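Local coordinates for vacuolar protein sorting-associated protein 54 (Mus musculus, PDB 3N1E), which probably acts, as a subunit of the GARP tethering complex, in retrograde transport from endosomes to the trans-Golgi network, and is represented here by its C-terminal domain, at residues D70-E74 and E75-M79; F118-G121 and N122-L126. One frame throughout, in Å; residues are numbered along the deposited sequence.

Contact 1 of 2, residues D70-E74 and E75-M79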
loop_
_atom_site.group_PDB
_atom_site.type_symbol
_atom_site.label_atom_id
_atom_site.label_comp_id
_atom_site.label_asym_id
_atom_site.label_seq_id
_atom_site.Cartn_x
_atom_site.Cartn_y
_atom_site.Cartn_z
ATOM N N ASP A 70 -13.431 -0.235 -9.677
ATOM C CA ASP A 70 -14.246 0.259 -10.796
ATOM C C ASP A 70 -14.219 1.775 -10.979
ATOM O O ASP A 70 -14.909 2.309 -11.860
ATOM C CB ASP A 70 -15.687 -0.224 -10.648
ATOM C CG ASP A 70 -15.819 -1.715 -10.868
ATOM O OD1 ASP A 70 -15.097 -2.259 -11.736
ATOM O OD2 ASP A 70 -16.645 -2.347 -10.168
ATOM N N LEU A 71 -13.401 2.461 -10.185
ATOM C CA LEU A 71 -13.341 3.920 -10.196
ATOM C C LEU A 71 -12.018 4.448 -10.715
ATOM O O LEU A 71 -11.903 5.629 -11.036
ATOM C CB LEU A 71 -13.584 4.486 -8.796
ATOM C CG LEU A 71 -14.981 4.283 -8.244
ATOM C CD1 LEU A 71 -14.957 4.679 -6.773
ATOM C CD2 LEU A 71 -15.967 5.154 -9.036
ATOM N N LEU A 72 -11.016 3.572 -10.781
ATOM C CA LEU A 72 -9.707 3.964 -11.282
ATOM C C LEU A 72 -9.252 3.052 -12.422
ATOM O O LEU A 72 -9.446 1.834 -12.353
ATOM C CB LEU A 72 -8.668 3.919 -10.162
ATOM C CG LEU A 72 -8.658 5.008 -9.096
ATOM C CD1 LEU A 72 -7.602 4.675 -8.063
ATOM C CD2 LEU A 72 -8.398 6.381 -9.701
ATOM N N PRO A 73 -8.610 3.632 -13.456
ATOM C CA PRO A 73 -7.933 2.783 -14.426
ATOM C C PRO A 73 -6.840 1.930 -13.741
ATOM O O PRO A 73 -6.349 2.302 -12.670
ATOM C CB PRO A 73 -7.298 3.779 -15.418
ATOM C CG PRO A 73 -7.935 5.105 -15.169
ATOM C CD PRO A 73 -8.417 5.072 -13.728
ATOM N N GLU A 74 -6.485 0.804 -14.358
ATOM C CA GLU A 74 -5.548 -0.163 -13.760
ATOM C C GLU A 74 -4.188 0.462 -13.409
ATOM O O GLU A 74 -3.651 0.222 -12.323
ATOM C CB GLU A 74 -5.372 -1.401 -14.653
ATOM C CG GLU A 74 -4.373 -2.435 -14.091
ATOM C CD GLU A 74 -4.065 -3.567 -15.066
ATOM O OE1 GLU A 74 -3.348 -3.327 -16.058
ATOM O OE2 GLU A 74 -4.513 -4.700 -14.816
ATOM N N GLU A 75 -3.633 1.267 -14.315
ATOM C CA GLU A 75 -2.322 1.884 -14.065
ATOM C C GLU A 75 -2.338 2.803 -12.827
ATOM O O GLU A 75 -1.403 2.772 -12.025
ATOM C CB GLU A 75 -1.810 2.631 -15.312
ATOM C CG GLU A 75 -0.536 3.449 -15.050
ATOM C CD GLU A 75 0.227 3.835 -16.325
ATOM O OE1 GLU A 75 -0.339 4.573 -17.164
ATOM O OE2 GLU A 75 1.409 3.421 -16.461
ATOM N N GLN A 76 -3.411 3.588 -12.660
ATOM C CA GLN A 76 -3.568 4.459 -11.501
ATOM C C GLN A 76 -3.778 3.659 -10.217
ATOM O O GLN A 76 -3.361 4.094 -9.148
ATOM C CB GLN A 76 -4.718 5.457 -11.706
ATOM C CG GLN A 76 -4.325 6.696 -12.538
ATOM C CD GLN A 76 -4.133 6.423 -14.050
ATOM O OE1 GLN A 76 -4.655 5.456 -14.607
ATOM N NE2 GLN A 76 -3.388 7.305 -14.709
ATOM N N THR A 77 -4.415 2.501 -10.333
ATOM C CA THR A 77 -4.629 1.640 -9.152
ATOM C C THR A 77 -3.281 1.067 -8.708
ATOM O O THR A 77 -2.976 0.991 -7.515
ATOM C CB THR A 77 -5.582 0.491 -9.473
ATOM O OG1 THR A 77 -6.892 1.027 -9.703
ATOM C CG2 THR A 77 -5.659 -0.537 -8.320
ATOM N N GLN A 78 -2.485 0.644 -9.677
ATOM C CA GLN A 78 -1.110 0.216 -9.396
ATOM C C GLN A 78 -0.279 1.334 -8.727
ATOM O O GLN A 78 0.397 1.123 -7.690
ATOM C CB GLN A 78 -0.465 -0.249 -10.712
ATOM C CG GLN A 78 -0.997 -1.582 -11.199
ATOM C CD GLN A 78 -0.579 -1.893 -12.636
ATOM O OE1 GLN A 78 -0.130 -1.009 -13.363
ATOM N NE2 GLN A 78 -0.765 -3.118 -13.050
ATOM N N MET A 79 -0.365 2.543 -9.283
ATOM C CA MET A 79 0.374 3.691 -8.717
ATOM C C MET A 79 -0.096 4.019 -7.298
ATOM O O MET A 79 0.730 4.356 -6.433
ATOM C CB MET A 79 0.270 4.941 -9.620
ATOM C CG MET A 79 0.837 4.819 -11.020
ATOM S SD MET A 79 2.582 4.405 -11.118
ATOM C CE MET A 79 2.522 2.625 -11.334
HETATM O O HOH W 1 -8.445 -0.365 -11.008
#
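Thr-77 N donates to Pro-73 O at 3.0 Å and Gln-78 N to Glu-74 O at 2.9 Å, the latter nearly straight at 168°, so the extended backbone of Leu-72 and Pro-73 passes directly into the first turn of helix 74-98. Pro-73 occupies the N-cap position, and its ring flanks the side chain of Gln-76. That side chain bends at chi2 (73°), which folds the amide back over the proline until OE1 lies 3.2 Å from Pro-73 CB and almost as near to CG. Gln-78, one turn after Glu-74, lays its side-chain amide across the glutamate chain, with NE2 3.8 Å from Glu-74 CG and the carboxylate and amide planes only 14° apart; the hydrogen bond of NE2 goes to Gly-128 O. Thr-77 faces back toward the loop. Its OG1 sits 3.4 Å from Leu-72 CB, and water 1 joins it to the loop by donating to Leu-72 O at 2.8 Å. Leu-72 and Gln-76 also touch Ile-21, and Pro-73 touches Tyr-17, which sets this helix start against helix 17-40. Proline offers no amide proton and no side-chain acceptor, so the capping residue contributes its carbonyl and its ring, while the water bridges the hydroxyl of the largely buried Thr-77 and Leu-72 O.

Contact 2 of 2, residues F118-G121 and N122-L126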
loop_
_atom_site.group_PDB
_atom_site.type_symbol
_atom_site.label_atom_id
_atom_site.label_comp_id
_atom_site.label_asym_id
_atom_site.label_seq_id
_atom_site.Cartn_x
_atom_site.Cartn_y
_atom_site.Cartn_z
ATOM N N PHE A 118 2.871 -12.371 4.781
ATOM C CA PHE A 118 1.398 -12.279 4.733
ATOM C C PHE A 118 0.937 -10.992 3.997
ATOM O O PHE A 118 0.092 -11.032 3.107
ATOM C CB PHE A 118 0.813 -12.376 6.141
ATOM C CG PHE A 118 -0.676 -12.208 6.181
ATOM C CD1 PHE A 118 -1.496 -13.272 5.833
ATOM C CD2 PHE A 118 -1.247 -10.994 6.548
ATOM C CE1 PHE A 118 -2.899 -13.137 5.851
ATOM C CE2 PHE A 118 -2.665 -10.844 6.590
ATOM C CZ PHE A 118 -3.472 -11.917 6.252
ATOM N N TYR A 119 1.538 -9.862 4.361
ATOM C CA TYR A 119 1.248 -8.576 3.724
ATOM C C TYR A 119 1.480 -8.613 2.223
ATOM O O TYR A 119 0.640 -8.170 1.447
ATOM C CB TYR A 119 2.130 -7.481 4.355
ATOM C CG TYR A 119 2.084 -6.136 3.641
ATOM C CD1 TYR A 119 2.973 -5.851 2.619
ATOM C CD2 TYR A 119 1.113 -5.172 3.977
ATOM C CE1 TYR A 119 2.928 -4.632 1.950
ATOM C CE2 TYR A 119 1.069 -3.948 3.301
ATOM C CZ TYR A 119 1.995 -3.696 2.320
ATOM O OH TYR A 119 2.004 -2.516 1.636
ATOM N N THR A 120 2.640 -9.098 1.813
ATOM C CA THR A 120 3.011 -9.133 0.392
ATOM C C THR A 120 2.080 -10.047 -0.416
ATOM O O THR A 120 1.651 -9.702 -1.538
ATOM C CB THR A 120 4.473 -9.599 0.238
ATOM O OG1 THR A 120 5.348 -8.702 0.947
ATOM C CG2 THR A 120 4.868 -9.623 -1.194
ATOM N N GLY A 121 1.808 -11.219 0.151
ATOM C CA GLY A 121 0.911 -12.203 -0.454
ATOM C C GLY A 121 -0.474 -11.616 -0.655
ATOM O O GLY A 121 -1.066 -11.718 -1.753
ATOM N N ASN A 122 -1.010 -11.005 0.408
ATOM C CA ASN A 122 -2.287 -10.345 0.323
ATOM C C ASN A 122 -2.306 -9.299 -0.801
ATOM O O ASN A 122 -3.273 -9.252 -1.587
ATOM C CB ASN A 122 -2.590 -9.642 1.657
ATOM C CG ASN A 122 -3.927 -8.973 1.643
ATOM O OD1 ASN A 122 -4.038 -7.739 1.569
ATOM N ND2 ASN A 122 -4.968 -9.786 1.659
ATOM N N LEU A 123 -1.302 -8.418 -0.805
ATOM C CA LEU A 123 -1.276 -7.313 -1.783
ATOM C C LEU A 123 -1.221 -7.836 -3.204
ATOM O O LEU A 123 -2.045 -7.435 -4.049
ATOM C CB LEU A 123 -0.092 -6.371 -1.495
ATOM C CG LEU A 123 -0.002 -5.049 -2.254
ATOM C CD1 LEU A 123 0.947 -4.136 -1.469
ATOM C CD2 LEU A 123 0.471 -5.220 -3.693
ATOM N N GLN A 124 -0.297 -8.756 -3.454
ATOM C CA GLN A 124 -0.009 -9.216 -4.810
ATOM C C GLN A 124 -1.120 -10.104 -5.360
ATOM O O GLN A 124 -1.233 -10.269 -6.584
ATOM C CB GLN A 124 1.387 -9.848 -4.895
ATOM C CG GLN A 124 2.452 -8.741 -4.771
ATOM C CD GLN A 124 3.894 -9.223 -4.761
ATOM O OE1 GLN A 124 4.191 -10.366 -4.395
ATOM N NE2 GLN A 124 4.807 -8.335 -5.159
ATOM N N ALA A 125 -1.970 -10.614 -4.469
ATOM C CA ALA A 125 -3.137 -11.411 -4.875
ATOM C C ALA A 125 -4.351 -10.572 -5.297
ATOM O O ALA A 125 -5.330 -11.110 -5.844
ATOM C CB ALA A 125 -3.507 -12.355 -3.782
ATOM N N LEU A 126 -4.291 -9.266 -5.074
ATOM C CA LEU A 126 -5.341 -8.356 -5.557
ATOM C C LEU A 126 -5.254 -8.117 -7.067
ATOM O O LEU A 126 -4.156 -7.992 -7.614
ATOM C CB LEU A 126 -5.271 -7.031 -4.782
ATOM C CG LEU A 126 -5.563 -7.167 -3.288
ATOM C CD1 LEU A 126 -5.188 -5.879 -2.565
ATOM C CD2 LEU A 126 -7.040 -7.565 -3.025
HETATM O O HOH W 2 -1.538 -6.268 1.845
#
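Tyr-119 lies alongside Leu-123, one turn further along the helix, both side chains pointing the same way, and the methyl CD1 of the leucine approaches the phenol end of the ring obliquely, 4.0 Å from CZ and 3.7 Å from OH. With chi1 near 180° in both (171° in Tyr-119, -171° in Leu-123), the two CG atoms point away from the backbone N, which keeps the two chains in step on the buried side. The phenol oxygen is hydrogen-bonded to Asn-85 and the ring stacks with that of Tyr-88, so this face of the helix packs on helix 74-98. Thr-120 and Gln-124 form a second pair of the same spacing: in the modelled conformer of Thr-120, one of two, CG2 rests 3.4 Å from Gln-124 OE1, whose extended chain runs beside it, while OG1 bonds back to Val-116 O. These are i to i+4 neighbours in the last turns of helix 107-124, in an all-helical domain, and the backbone ladder beneath them is regular, with Leu-123 N reaching Tyr-119 O at 3.0 Å and Gln-124 N reaching Thr-120 O at 2.9 Å. The ladder slackens at Ala-125, whose amide makes only a weak bond to Gly-121 O, bent to 135°. Besides the regular bond of Asn-122 N to Phe-118 O, the Asn-122 side chain reaches the preceding turn through water 2, which donates both to OD1 and to Tyr-119 O, each at 2.9 Å, giving that carbonyl a second donor besides the Leu-123 amide. The Asn-122 side chain also touches Cys-58 and Thr-62 of helix 52-68.

Overall arrangement
Contacts 1 and 2 are both local, each joining residues about one turn apart, and mark opposite ends of consecutive helices: 70-79 enters helix 74-98, whereas 118-126 leaves helix 107-124. Their centres are about 17 Å apart and their nearest atoms about 7 Å, without touching. Contact 1 is a surface contact, mostly polar, set against helix 17-40; contact 2 is partly buried, with an aromatic-aliphatic pair turned to helix 74-98 and an asparagine touching helix 52-68. A water links side chain and backbone in each, through a threonine hydroxyl in the first and the side-chain oxygen of an asparagine in the second. Gln-78 and Gln-124 both reach the segment after helix 107-124, at Gly-128 and, weakly, Leu-132.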